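Local structure of LAIR1 ecotodomain from MGD21 antibody (Homo sapiens, 7JZK) at residues D2-S7 and C78-S83; T23-G28 and E60-I65. The protein is the LAIR1 immunoglobulin-like domain inserted in a malaria antibody, where it binds the variable V2 domain of a Plasmodium RIFIN. One frame throughout, in Å; residues are numbered along the deposited sequence.

Interaction 1: residues D2-S7 and C78-S83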
# COMPACT_ATOMS: atom_id res chain seq x y z
N ASP A 2 3.20 -20.77 -16.76
CA ASP A 2 4.38 -21.59 -16.56
C ASP A 2 4.97 -21.39 -15.17
O ASP A 2 5.87 -22.14 -14.79
CB ASP A 2 5.42 -21.24 -17.61
CG ASP A 2 5.63 -19.74 -17.73
OD1 ASP A 2 4.70 -19.06 -18.20
OD2 ASP A 2 6.70 -19.25 -17.32
N LEU A 3 4.46 -20.43 -14.41
CA LEU A 3 5.05 -20.15 -13.10
C LEU A 3 4.48 -21.12 -12.07
O LEU A 3 3.25 -21.22 -11.94
CB LEU A 3 4.74 -18.72 -12.67
CG LEU A 3 5.34 -17.58 -13.50
CD1 LEU A 3 4.89 -16.20 -12.96
CD2 LEU A 3 6.86 -17.74 -13.51
N PRO A 4 5.31 -21.84 -11.34
CA PRO A 4 4.79 -22.77 -10.33
C PRO A 4 4.21 -22.03 -9.14
O PRO A 4 4.55 -20.89 -8.85
CB PRO A 4 6.02 -23.61 -9.93
CG PRO A 4 7.19 -22.79 -10.31
CD PRO A 4 6.78 -21.92 -11.48
N ARG A 5 3.32 -22.71 -8.43
CA ARG A 5 2.64 -22.06 -7.32
C ARG A 5 3.63 -21.86 -6.18
O ARG A 5 4.41 -22.77 -5.88
CB ARG A 5 1.43 -22.88 -6.85
CG ARG A 5 0.40 -22.04 -6.06
CD ARG A 5 -1.02 -22.28 -6.51
NE ARG A 5 -1.55 -23.49 -5.90
CZ ARG A 5 -2.34 -23.50 -4.83
NH1 ARG A 5 -2.70 -22.34 -4.26
NH2 ARG A 5 -2.77 -24.65 -4.33
N PRO A 6 3.69 -20.68 -5.57
CA PRO A 6 4.55 -20.50 -4.40
C PRO A 6 3.90 -21.16 -3.20
O PRO A 6 2.70 -21.45 -3.21
CB PRO A 6 4.62 -18.98 -4.24
CG PRO A 6 3.39 -18.45 -4.89
CD PRO A 6 2.92 -19.46 -5.90
N SER A 7 4.69 -21.36 -2.15
CA SER A 7 4.18 -21.93 -0.91
C SER A 7 4.53 -21.00 0.24
O SER A 7 5.50 -20.23 0.18
CB SER A 7 4.75 -23.33 -0.63
OG SER A 7 6.03 -23.27 -0.00
N CYS A 78 1.30 -16.07 -0.19
CA CYS A 78 2.40 -15.53 -0.98
C CYS A 78 2.03 -15.44 -2.44
O CYS A 78 1.18 -16.17 -2.95
CB CYS A 78 3.68 -16.37 -0.84
SG CYS A 78 4.19 -16.75 0.86
N ILE A 79 2.67 -14.49 -3.11
CA ILE A 79 2.60 -14.41 -4.56
C ILE A 79 3.91 -13.80 -5.01
O ILE A 79 4.51 -12.99 -4.31
CB ILE A 79 1.36 -13.60 -5.02
CG1 ILE A 79 1.20 -13.65 -6.54
CG2 ILE A 79 1.46 -12.18 -4.55
CD1 ILE A 79 -0.02 -12.91 -7.01
N TYR A 80 4.40 -14.22 -6.16
CA TYR A 80 5.67 -13.69 -6.59
C TYR A 80 5.56 -13.21 -8.02
O TYR A 80 4.63 -13.58 -8.75
CB TYR A 80 6.80 -14.71 -6.45
CG TYR A 80 6.69 -15.92 -7.34
CD1 TYR A 80 6.12 -17.09 -6.88
CD2 TYR A 80 7.18 -15.90 -8.64
CE1 TYR A 80 6.02 -18.18 -7.67
CE2 TYR A 80 7.08 -16.99 -9.45
CZ TYR A 80 6.50 -18.13 -8.96
OH TYR A 80 6.40 -19.25 -9.77
N TYR A 81 6.49 -12.35 -8.38
CA TYR A 81 6.54 -11.74 -9.70
C TYR A 81 7.79 -12.22 -10.41
O TYR A 81 8.89 -12.08 -9.88
CB TYR A 81 6.52 -10.21 -9.60
CG TYR A 81 6.29 -9.50 -10.94
CD1 TYR A 81 5.02 -9.36 -11.46
CD2 TYR A 81 7.35 -8.98 -11.67
CE1 TYR A 81 4.82 -8.73 -12.70
CE2 TYR A 81 7.14 -8.34 -12.90
CZ TYR A 81 5.88 -8.22 -13.40
OH TYR A 81 5.68 -7.58 -14.59
N LYS A 82 7.63 -12.80 -11.59
CA LYS A 82 8.77 -13.29 -12.35
C LYS A 82 8.43 -13.33 -13.83
O LYS A 82 7.31 -13.68 -14.20
CB LYS A 82 9.16 -14.65 -11.76
CG LYS A 82 10.55 -15.19 -12.02
CD LYS A 82 10.64 -16.25 -13.10
CE LYS A 82 11.45 -17.41 -12.51
NZ LYS A 82 11.37 -18.73 -13.20
N SER A 83 9.39 -12.94 -14.66
CA SER A 83 9.23 -12.90 -16.11
C SER A 83 7.98 -12.13 -16.53
O SER A 83 7.13 -12.62 -17.28
CB SER A 83 9.24 -14.32 -16.67
OG SER A 83 10.17 -15.14 -15.97
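The ring of Y80 meets 2-7 along its rim: P6 CB lies in the ring plane at one edge, 3.6 Å from CD1, and L3 CD2 comes near the plane on the other flank, 4.1 Å from CE2. K82 CB, from its own strand, also lies in the plane at the edge. P4 contributes its backbone oxygen, also near the plane, beside the hydroxyl. That oxygen takes the one hydrogen bond between the segments, from Y80 OH to P4 O at 2.6 Å, with the donor in the carbonyl plane on a lone pair (C=O...O angle 134°). CG of Y80 sits between its backbone N and carbonyl carbon (chi1 66°), which stands the ring up from the strand and carries the hydroxyl across to the N-terminal loop. L3 CB closes on Y80 OH at 3.4 Å, and the P4 and Y80 side chains cross at about a right angle. At one end L3 CD1 rests on K82 O at 3.7 Å; at the other, P6 CG packs over C78 O at the same distance. L3, P4 and P6 thus fit around the edge and hydroxyl of a buried tyrosine, the segment's end-to-end direction 155° from that of 78-82. P29 and V32 add to the packing on Y80, and L3 reaches K85 and S87 of strand 85-97. Facing away from the loop, I79 packs against strand 34-38 and Y81 stacks edge-to-face on F105 of the RIFIN chain.

Interaction 2: residues T23-G28 and E60-I65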
# COMPACT_ATOMS: atom_id res chain seq x y z
N THR A 23 7.72 -15.89 11.72
CA THR A 23 8.27 -15.57 10.40
C THR A 23 7.53 -16.36 9.31
O THR A 23 7.48 -17.59 9.36
CB THR A 23 9.77 -15.87 10.32
OG1 THR A 23 10.41 -15.36 11.50
CG2 THR A 23 10.36 -15.19 9.09
N PHE A 24 7.01 -15.64 8.32
CA PHE A 24 6.41 -16.25 7.15
C PHE A 24 7.48 -16.40 6.09
O PHE A 24 8.14 -15.42 5.73
CB PHE A 24 5.26 -15.38 6.62
CG PHE A 24 4.13 -15.23 7.58
CD1 PHE A 24 4.05 -14.11 8.39
CD2 PHE A 24 3.18 -16.22 7.72
CE1 PHE A 24 3.04 -13.97 9.30
CE2 PHE A 24 2.16 -16.08 8.62
CZ PHE A 24 2.09 -14.96 9.42
N VAL A 25 7.63 -17.62 5.59
CA VAL A 25 8.62 -17.98 4.58
C VAL A 25 7.87 -18.30 3.29
O VAL A 25 7.03 -19.21 3.26
CB VAL A 25 9.49 -19.16 5.01
CG1 VAL A 25 10.61 -19.40 4.00
CG2 VAL A 25 10.06 -18.94 6.42
N CYS A 26 8.14 -17.51 2.26
CA CYS A 26 7.55 -17.67 0.95
C CYS A 26 8.58 -18.30 0.02
O CYS A 26 9.71 -17.81 -0.08
CB CYS A 26 7.12 -16.31 0.40
SG CYS A 26 5.79 -15.57 1.30
N ARG A 27 8.20 -19.40 -0.62
CA ARG A 27 9.11 -20.12 -1.50
C ARG A 27 8.54 -20.22 -2.90
O ARG A 27 7.35 -20.50 -3.08
CB ARG A 27 9.44 -21.51 -0.96
CG ARG A 27 10.48 -21.44 0.14
CD ARG A 27 10.98 -22.80 0.51
NE ARG A 27 11.11 -22.98 1.96
CZ ARG A 27 10.10 -23.08 2.82
NH1 ARG A 27 10.36 -23.25 4.12
NH2 ARG A 27 8.84 -23.00 2.41
N GLY A 28 9.42 -19.96 -3.87
CA GLY A 28 9.11 -20.08 -5.27
C GLY A 28 10.31 -20.58 -6.07
O GLY A 28 11.26 -21.18 -5.54
N GLU A 60 13.61 -18.08 -1.72
CA GLU A 60 12.69 -17.79 -0.65
C GLU A 60 12.84 -16.34 -0.24
O GLU A 60 13.81 -15.66 -0.58
CB GLU A 60 12.92 -18.70 0.55
CG GLU A 60 14.10 -18.28 1.40
CD GLU A 60 14.21 -19.08 2.69
OE1 GLU A 60 14.83 -18.58 3.65
OE2 GLU A 60 13.66 -20.21 2.73
N ALA A 61 11.83 -15.88 0.49
CA ALA A 61 11.80 -14.56 1.08
C ALA A 61 11.13 -14.69 2.43
O ALA A 61 10.20 -15.50 2.60
CB ALA A 61 11.06 -13.55 0.21
N ARG A 62 11.59 -13.90 3.40
CA ARG A 62 11.13 -14.02 4.77
C ARG A 62 10.50 -12.71 5.22
O ARG A 62 11.07 -11.64 4.99
CB ARG A 62 12.33 -14.38 5.65
CG ARG A 62 12.96 -15.67 5.21
CD ARG A 62 13.90 -16.26 6.23
NE ARG A 62 13.38 -17.57 6.57
CZ ARG A 62 14.09 -18.57 7.07
NH1 ARG A 62 15.39 -18.42 7.29
NH2 ARG A 62 13.48 -19.72 7.33
N PHE A 63 9.33 -12.80 5.86
CA PHE A 63 8.64 -11.64 6.43
C PHE A 63 8.47 -11.94 7.91
O PHE A 63 7.76 -12.89 8.26
CB PHE A 63 7.27 -11.41 5.77
CG PHE A 63 7.32 -11.32 4.27
CD1 PHE A 63 7.36 -12.47 3.49
CD2 PHE A 63 7.30 -10.09 3.63
CE1 PHE A 63 7.40 -12.40 2.12
CE2 PHE A 63 7.34 -10.02 2.25
CZ PHE A 63 7.39 -11.18 1.50
N ARG A 64 9.12 -11.17 8.78
CA ARG A 64 9.17 -11.54 10.18
C ARG A 64 8.48 -10.48 11.05
O ARG A 64 8.79 -9.29 10.94
CB ARG A 64 10.62 -11.70 10.63
CG ARG A 64 10.77 -11.61 12.14
CD ARG A 64 12.24 -11.44 12.55
NE ARG A 64 12.30 -11.25 13.99
CZ ARG A 64 12.56 -12.22 14.85
NH1 ARG A 64 12.57 -11.97 16.15
NH2 ARG A 64 12.83 -13.46 14.42
N ILE A 65 7.58 -10.92 11.92
CA ILE A 65 6.97 -10.07 12.93
C ILE A 65 7.65 -10.38 14.27
O ILE A 65 7.57 -11.51 14.76
CB ILE A 65 5.45 -10.30 13.02
CG1 ILE A 65 4.75 -9.98 11.70
CG2 ILE A 65 4.86 -9.47 14.16
CD1 ILE A 65 3.28 -10.33 11.73
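F24 and F63 face each other as a hydrogen-bonded antiparallel pair, F24 N giving to F63 O at 2.9 Å and F63 N to F24 O at 2.9 Å. C26 and A61 repeat this two residues on, so four backbone bonds hold the strands; the straightest, C26 N to A61 O, has an N-H...O angle of 173°. The tight side carries F24, C26, A61 and F63. With its sulfur beside the backbone N (chi1 -67°), C26 brings SG to 3.6 Å from F63 CE1, an oblique sulfur-aromatic contact, 69° off the ring normal. Farther along, I65 CD1 comes near the plane of the F24 ring, at its edge.

The other side, with T23, V25, R27, E60, R62 and R64, is looser, more exposed and charged. V25 is its buried member: CG2 lies at the edge of the R62 guanidinium, 3.6 Å from NE, while CG1 sits over one face of the R27 guanidinium, 3.8 Å above the plane. E60 links the two arginines by charge alone, since no N-H points at its oxygens: OE1 lies above the R62 plane, and OE2 makes a long salt bridge of 3.8 Å to R27 NE. Stronger polar partners lie outside, S9 for R27, E11 for R62 and D66 for R64.

Strand 7-11 borders 22-28, and strand 52-55 borders 58-65, placing this pair at the middle of its sheet. Its apolar face packs on F35 and L37 of the opposing sheet in the immunoglobulin sandwich, while F63 and I65 also touch F79 of the RIFIN chain.

The disulfide between C26 and C78 ties the two contacts together, joining the opposed sheets of the immunoglobulin sandwich; S7 O probably accepts a further hydrogen bond from R27 N. Interaction 2 lies closer to the centre of the chain and pairs two regular strands within one sheet, with a hydrophobic face turned inward and a charged one outward. Interaction 1 lies farther out yet is largely buried, where an irregular N-terminal loop crosses to a strand of the other sheet. One side-chain-to-backbone bond and apolar packing hold it, in place of paired backbone bonds and arginine-glutamate charges. Both strand segments 78-83 and 60-65 also reach the RIFIN chain.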